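Long-range contacts in EF0056 (Enterococcus faecalis, PDB 6ORI), which is of unknown molecular function but is an enterococcal surface protein, its N-terminal region immunoglobulin-like in build and probably associated with biofilms: residues 243-248 with 339-344; 280-285 with 328-333. All coordinates share one frame; numbering follows the deposited sequence.

How the interactions relate
Following the chain from the N terminus, strand 239-248 comes first and supplies residues 243-248. The chain then passes through strands 264-269 and 277-284, the latter ending in residues 280-285, and through strands 300-304 and 318-322 before the loop 328-333 returns to 280-285 and closes interaction 2. A few residues on, 339-344 pairs with 243-248 and closes interaction 1, so the smaller loop lies wholly within the larger. Interaction 1 joins two strands of the five-stranded sheet; interaction 2 holds a connecting loop against the end of a strand in that sheet. The two are linked by probable hydrogen bonds from His-283 N to Arg-343 O and from Lys-248 NZ to Phe-332 O.

Interaction 1 of 2, residues 243-248 with 339-344; sequences DHKLTK and PIVVRY
Asp-243 and Arg-343 face each other as a non-hydrogen-bonded pair of two antiparallel strands, and their charged ends are joined by a side-on salt bridge. Arg-343 NE lies 2.7 Å from Asp-243 OD1. Arg-343 NH2, which also bonds to Val-294 O, is 2.9 Å from Asp-243 OD2, so each carboxylate oxygen receives one N-H on its syn side. The arginine chain runs out extended and then bends at chi3 (-65°), which lays the guanidinium edge along the acid; the two planes are 31° apart. A short acid suits a bent, longer base here, and two bonds fix the rotation of both groups.

The backbone supplies four hydrogen bonds. His-244 and Val-342 exchange a pair, N of each to O of the other, at 2.8 Å both ways. Leu-246 and Ile-340 repeat this, giving an antiparallel ladder. A water bridges His-244 ND1 and Tyr-344 OH, and His-244 NE2 bonds to Thr-392 O.

Apolar contacts follow the alternation. On the face of Asp-243, Lys-245 CG rests 3.9 Å from Val-341 CG2, and its CE lies against the Pro-339 ring. On the opposite face, beta-branched Val-342 and Ile-340, with Leu-246, suit burial. The Lys-248 side chain crosses that of Ile-340 at about a right angle, its CE 3.8 Å from Ile-340 CD1; Ser-336 O and Phe-332 O hold its NZ, so a lysine can be buried here.

Strand 211-221 lies beyond 239-248 in the sheet and strand 277-284 beyond 340-348; strand 375-382 packs against His-244 and Leu-246, and strand 31-38 borders Lys-245 and Pro-339.

Interaction 2 of 2, residues 280-285 with 328-333; sequences IQMHMV and KLIDFA
Met-282 and Met-284 both set CG trans to the backbone N, which sends their side chains out from strand 277-284 to the loop 328-333, and a bend at chi3 (-77°) then turns the Met-284 methyl onto the backbone of that loop. The two sheets of the domain, of five and four antiparallel strands, suit an immunoglobulin-like beta sandwich, and 328-333 belongs to the connection that carries the chain from strand 318-322 in the smaller sheet back to 340-348 in the larger.

Met-282 stays extended, so its CE reaches 3.8 Å from Ile-330 CG1. Its side chain crosses that of Leu-329 at about a right angle, with Met-282 CE 4.0 Å from Leu-329 CB. Long, unbranched thioethers can adapt to the uneven surface of a segment without regular structure. Val-302 of strand 300-304 and Ile-321 of strand 318-322 also touch Met-282, so it joins strands of both sheets, consistent with a place in the sandwich core. Met-284 CE instead lies 3.4 Å from Lys-328 O, while Met-284 CG packs 3.9 Å from Asp-331 CB.

Three waters join the two backbones. One bonds to His-283 O and to Leu-329 O, another accepts from the amides of Val-285 and Asp-331, and a third is held by the carbonyls of the same two residues. The loop is thus held to the strand end through waters and not by direct hydrogen bonds between the two segments.

Lys-328 turns outward, suiting its exposed place, and pairs with Asp-323. Asp-331 lays its CB 3.6 Å from Val-285 O and uses its carboxylate within the loop: Asp-331 OD1 accepts from Ala-333 N at 2.9 Å (N-H...O 154°), forming an Asx turn.

Interaction 1 of 2, residues 243-248 with 339-344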
loop_
_atom_site.group_PDB
_atom_site.type_symbol
_atom_site.label_atom_id
_atom_site.label_comp_id
_atom_site.label_asym_id
_atom_site.label_seq_id
_atom_site.Cartn_x
_atom_site.Cartn_y
_atom_site.Cartn_z
ATOM N N ASP A 243 4.719 6.281 -0.981
ATOM C CA ASP A 243 4.515 5.746 -2.313
ATOM C C ASP A 243 3.029 5.470 -2.487
ATOM O O ASP A 243 2.479 4.543 -1.869
ATOM C CB ASP A 243 5.358 4.493 -2.536
ATOM C CG ASP A 243 6.827 4.823 -2.823
ATOM O OD1 ASP A 243 7.148 6.010 -3.012
ATOM O OD2 ASP A 243 7.657 3.900 -2.879
ATOM N N HIS A 244 2.382 6.334 -3.254
ATOM C CA HIS A 244 0.972 6.203 -3.564
ATOM C C HIS A 244 0.871 5.378 -4.830
ATOM O O HIS A 244 1.262 5.820 -5.908
ATOM C CB HIS A 244 0.364 7.597 -3.750
ATOM C CG HIS A 244 -1.091 7.586 -4.107
ATOM N ND1 HIS A 244 -1.686 8.623 -4.803
ATOM C CD2 HIS A 244 -2.081 6.710 -3.816
ATOM C CE1 HIS A 244 -2.969 8.361 -4.952
ATOM N NE2 HIS A 244 -3.231 7.197 -4.376
ATOM N N LYS A 245 0.378 4.150 -4.692
ATOM C CA LYS A 245 0.328 3.234 -5.816
ATOM C C LYS A 245 -1.110 2.990 -6.266
ATOM O O LYS A 245 -1.991 2.727 -5.444
ATOM C CB LYS A 245 1.023 1.916 -5.461
ATOM C CG LYS A 245 1.176 0.973 -6.648
ATOM C CD LYS A 245 2.012 -0.264 -6.310
ATOM C CE LYS A 245 2.287 -1.098 -7.556
ATOM N NZ LYS A 245 3.128 -2.271 -7.217
ATOM N N LEU A 246 -1.330 3.115 -7.566
ATOM C CA LEU A 246 -2.636 2.959 -8.187
ATOM C C LEU A 246 -2.649 1.717 -9.047
ATOM O O LEU A 246 -1.807 1.562 -9.945
ATOM C CB LEU A 246 -2.983 4.186 -9.036
ATOM C CG LEU A 246 -2.989 5.495 -8.256
ATOM C CD1 LEU A 246 -3.231 6.632 -9.206
ATOM C CD2 LEU A 246 -4.039 5.491 -7.200
ATOM N N THR A 247 -3.568 0.821 -8.732
ATOM C CA THR A 247 -3.789 -0.420 -9.465
ATOM C C THR A 247 -4.914 -0.151 -10.453
ATOM O O THR A 247 -6.022 0.227 -10.036
ATOM C CB THR A 247 -4.218 -1.487 -8.458
ATOM O OG1 THR A 247 -3.176 -1.674 -7.479
ATOM C CG2 THR A 247 -4.592 -2.799 -9.134
ATOM N N LYS A 248 -4.655 -0.347 -11.733
ATOM C CA LYS A 248 -5.667 -0.091 -12.737
ATOM C C LYS A 248 -6.661 -1.230 -12.902
ATOM O O LYS A 248 -6.386 -2.376 -12.566
ATOM C CB LYS A 248 -5.004 0.162 -14.083
ATOM C CG LYS A 248 -4.134 1.405 -14.124
ATOM C CD LYS A 248 -3.556 1.611 -15.544
ATOM C CE LYS A 248 -2.641 2.801 -15.618
ATOM N NZ LYS A 248 -2.228 3.045 -17.037
ATOM N N PRO A 339 0.716 -0.547 -13.254
ATOM C CA PRO A 339 0.318 0.380 -12.189
ATOM C C PRO A 339 1.120 1.665 -12.219
ATOM O O PRO A 339 2.117 1.813 -12.935
ATOM C CB PRO A 339 0.637 -0.391 -10.907
ATOM C CG PRO A 339 1.721 -1.329 -11.313
ATOM C CD PRO A 339 1.426 -1.724 -12.734
ATOM N N ILE A 340 0.641 2.600 -11.423
ATOM C CA ILE A 340 1.220 3.927 -11.291
ATOM C C ILE A 340 1.730 4.106 -9.876
ATOM O O ILE A 340 1.068 3.708 -8.921
ATOM C CB ILE A 340 0.142 4.979 -11.567
ATOM C CG1 ILE A 340 -0.359 4.853 -13.013
ATOM C CG2 ILE A 340 0.644 6.379 -11.219
ATOM C CD1 ILE A 340 -1.640 5.577 -13.300
ATOM N N VAL A 341 2.890 4.720 -9.725
ATOM C CA VAL A 341 3.421 5.097 -8.419
ATOM C C VAL A 341 3.711 6.587 -8.436
ATOM O O VAL A 341 4.450 7.052 -9.315
ATOM C CB VAL A 341 4.694 4.308 -8.055
ATOM C CG1 VAL A 341 5.275 4.786 -6.743
ATOM C CG2 VAL A 341 4.394 2.830 -7.959
ATOM N N VAL A 342 3.111 7.301 -7.491
ATOM C CA VAL A 342 3.355 8.727 -7.242
ATOM C C VAL A 342 4.102 8.762 -5.934
ATOM O O VAL A 342 3.633 8.215 -4.947
ATOM C CB VAL A 342 2.021 9.494 -7.132
ATOM C CG1 VAL A 342 2.261 10.974 -6.847
ATOM C CG2 VAL A 342 1.201 9.319 -8.421
ATOM N N ARG A 343 5.265 9.395 -5.917
ATOM C CA ARG A 343 6.114 9.388 -4.733
ATOM C C ARG A 343 6.203 10.782 -4.119
ATOM O O ARG A 343 6.484 11.773 -4.824
ATOM C CB ARG A 343 7.502 8.847 -5.099
ATOM C CG ARG A 343 8.509 9.005 -3.975
ATOM C CD ARG A 343 9.742 8.189 -4.266
ATOM N NE ARG A 343 9.412 6.768 -4.279
ATOM C CZ ARG A 343 10.064 5.822 -4.948
ATOM N NH1 ARG A 343 11.107 6.121 -5.694
ATOM N NH2 ARG A 343 9.640 4.564 -4.890
ATOM N N TYR A 344 6.008 10.857 -2.803
ATOM C CA TYR A 344 6.183 12.080 -2.044
ATOM C C TYR A 344 7.307 11.897 -1.046
ATOM O O TYR A 344 7.376 10.879 -0.319
ATOM C CB TYR A 344 4.882 12.444 -1.324
ATOM C CG TYR A 344 3.715 12.591 -2.258
ATOM C CD1 TYR A 344 3.639 13.670 -3.130
ATOM C CD2 TYR A 344 2.671 11.683 -2.257
ATOM C CE1 TYR A 344 2.613 13.827 -3.980
ATOM C CE2 TYR A 344 1.606 11.833 -3.129
ATOM C CZ TYR A 344 1.576 12.917 -3.968
ATOM O OH TYR A 344 0.566 13.151 -4.853
HETATM O O HOH W 1 -1.548 11.489 -4.885
#

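Interaction 2 of 2, residues 280-285 with 328-333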
loop_
_atom_site.group_PDB
_atom_site.type_symbol
_atom_site.label_atom_id
_atom_site.label_comp_id
_atom_site.label_asym_id
_atom_site.label_seq_id
_atom_site.Cartn_x
_atom_site.Cartn_y
_atom_site.Cartn_z
ATOM N N ILE A 280 9.008 19.237 0.694
ATOM C CA ILE A 280 8.195 18.122 0.230
ATOM C C ILE A 280 8.407 18.045 -1.265
ATOM O O ILE A 280 8.062 18.983 -1.992
ATOM C CB ILE A 280 6.704 18.302 0.547
ATOM C CG1 ILE A 280 6.530 18.537 2.041
ATOM C CG2 ILE A 280 5.913 17.082 0.082
ATOM C CD1 ILE A 280 5.173 19.025 2.431
ATOM N N GLN A 281 9.003 16.955 -1.728
ATOM C CA GLN A 281 9.272 16.751 -3.151
ATOM C C GLN A 281 8.313 15.757 -3.749
ATOM O O GLN A 281 7.982 14.755 -3.119
ATOM C CB GLN A 281 10.693 16.226 -3.408
ATOM C CG GLN A 281 11.782 17.008 -2.692
ATOM C CD GLN A 281 13.183 16.612 -3.115
ATOM O OE1 GLN A 281 13.432 15.572 -3.726
ATOM N NE2 GLN A 281 14.134 17.477 -2.788
ATOM N N MET A 282 7.894 16.006 -4.980
ATOM C CA MET A 282 7.130 15.039 -5.757
ATOM C C MET A 282 8.084 14.402 -6.734
ATOM O O MET A 282 8.837 15.115 -7.449
ATOM C CB MET A 282 6.018 15.742 -6.527
ATOM C CG MET A 282 5.004 14.796 -7.108
ATOM S SD MET A 282 3.740 15.753 -7.946
ATOM C CE MET A 282 2.600 14.444 -8.362
ATOM N N HIS A 283 8.112 13.073 -6.760
ATOM C CA HIS A 283 8.920 12.350 -7.734
ATOM C C HIS A 283 8.047 11.562 -8.679
ATOM O O HIS A 283 7.032 10.989 -8.264
ATOM C CB HIS A 283 9.872 11.369 -7.047
ATOM C CG HIS A 283 10.953 12.013 -6.231
ATOM N ND1 HIS A 283 12.040 11.310 -5.747
ATOM C CD2 HIS A 283 11.124 13.290 -5.827
ATOM C CE1 HIS A 283 12.821 12.129 -5.066
ATOM N NE2 HIS A 283 12.297 13.343 -5.108
ATOM N N MET A 284 8.482 11.494 -9.923
ATOM C CA MET A 284 7.907 10.620 -10.918
ATOM C C MET A 284 8.636 9.295 -10.860
ATOM O O MET A 284 9.871 9.267 -10.830
ATOM C CB MET A 284 8.064 11.247 -12.297
ATOM C CG MET A 284 7.485 10.386 -13.399
ATOM S SD MET A 284 7.663 11.067 -15.054
ATOM C CE MET A 284 6.387 12.313 -15.035
ATOM N N VAL A 285 7.862 8.210 -10.856
ATOM C CA VAL A 285 8.371 6.843 -10.762
ATOM C C VAL A 285 7.728 6.019 -11.878
ATOM O O VAL A 285 6.622 6.290 -12.297
ATOM C CB VAL A 285 8.001 6.252 -9.380
ATOM C CG1 VAL A 285 8.513 4.823 -9.234
ATOM C CG2 VAL A 285 8.550 7.120 -8.238
ATOM N N LYS A 328 3.222 15.531 -16.939
ATOM C CA LYS A 328 4.534 16.084 -16.606
ATOM C C LYS A 328 4.926 15.706 -15.166
ATOM O O LYS A 328 6.117 15.677 -14.824
ATOM C CB LYS A 328 4.526 17.600 -16.772
ATOM C CG LYS A 328 4.445 18.047 -18.220
ATOM C CD LYS A 328 4.600 19.560 -18.332
ATOM C CE LYS A 328 3.320 20.219 -18.792
ATOM N NZ LYS A 328 3.283 21.682 -18.497
ATOM N N LEU A 329 3.929 15.450 -14.319
ATOM C CA LEU A 329 4.190 15.162 -12.903
ATOM C C LEU A 329 4.038 13.693 -12.534
ATOM O O LEU A 329 4.693 13.210 -11.598
ATOM C CB LEU A 329 3.270 15.957 -11.998
ATOM C CG LEU A 329 3.247 17.464 -12.178
ATOM C CD1 LEU A 329 2.405 18.111 -11.123
ATOM C CD2 LEU A 329 4.654 18.053 -12.154
ATOM N N ILE A 330 3.154 12.992 -13.236
ATOM C CA ILE A 330 2.842 11.597 -12.917
ATOM C C ILE A 330 3.009 10.760 -14.175
ATOM O O ILE A 330 2.506 11.134 -15.221
ATOM C CB ILE A 330 1.393 11.454 -12.412
ATOM C CG1 ILE A 330 1.188 12.212 -11.094
ATOM C CG2 ILE A 330 0.973 9.977 -12.289
ATOM C CD1 ILE A 330 -0.289 12.294 -10.625
ATOM N N ASP A 331 3.700 9.625 -14.056
ATOM C CA ASP A 331 3.767 8.677 -15.156
ATOM C C ASP A 331 2.533 7.781 -15.012
ATOM O O ASP A 331 2.467 6.908 -14.147
ATOM C CB ASP A 331 5.070 7.880 -15.146
ATOM C CG ASP A 331 5.238 7.041 -16.401
ATOM O OD1 ASP A 331 4.230 6.595 -16.974
ATOM O OD2 ASP A 331 6.392 6.824 -16.826
ATOM N N PHE A 332 1.538 8.031 -15.847
ATOM C CA PHE A 332 0.288 7.284 -15.798
ATOM C C PHE A 332 0.373 5.936 -16.497
ATOM O O PHE A 332 -0.628 5.220 -16.553
ATOM C CB PHE A 332 -0.837 8.093 -16.433
ATOM C CG PHE A 332 -1.415 9.160 -15.541
ATOM C CD1 PHE A 332 -2.470 8.887 -14.692
ATOM C CD2 PHE A 332 -0.904 10.450 -15.570
ATOM C CE1 PHE A 332 -3.010 9.871 -13.890
ATOM C CE2 PHE A 332 -1.445 11.422 -14.752
ATOM C CZ PHE A 332 -2.490 11.110 -13.912
ATOM N N ALA A 333 1.546 5.589 -17.025
ATOM C CA ALA A 333 1.683 4.358 -17.823
ATOM C C ALA A 333 0.585 4.355 -18.878
ATOM O O ALA A 333 -0.180 3.392 -18.980
ATOM C CB ALA A 333 1.614 3.122 -16.916
HETATM O O HOH W 2 4.672 11.223 -9.721
HETATM O O HOH W 3 4.821 8.907 -11.302
HETATM O O HOH W 4 4.037 5.600 -12.355
#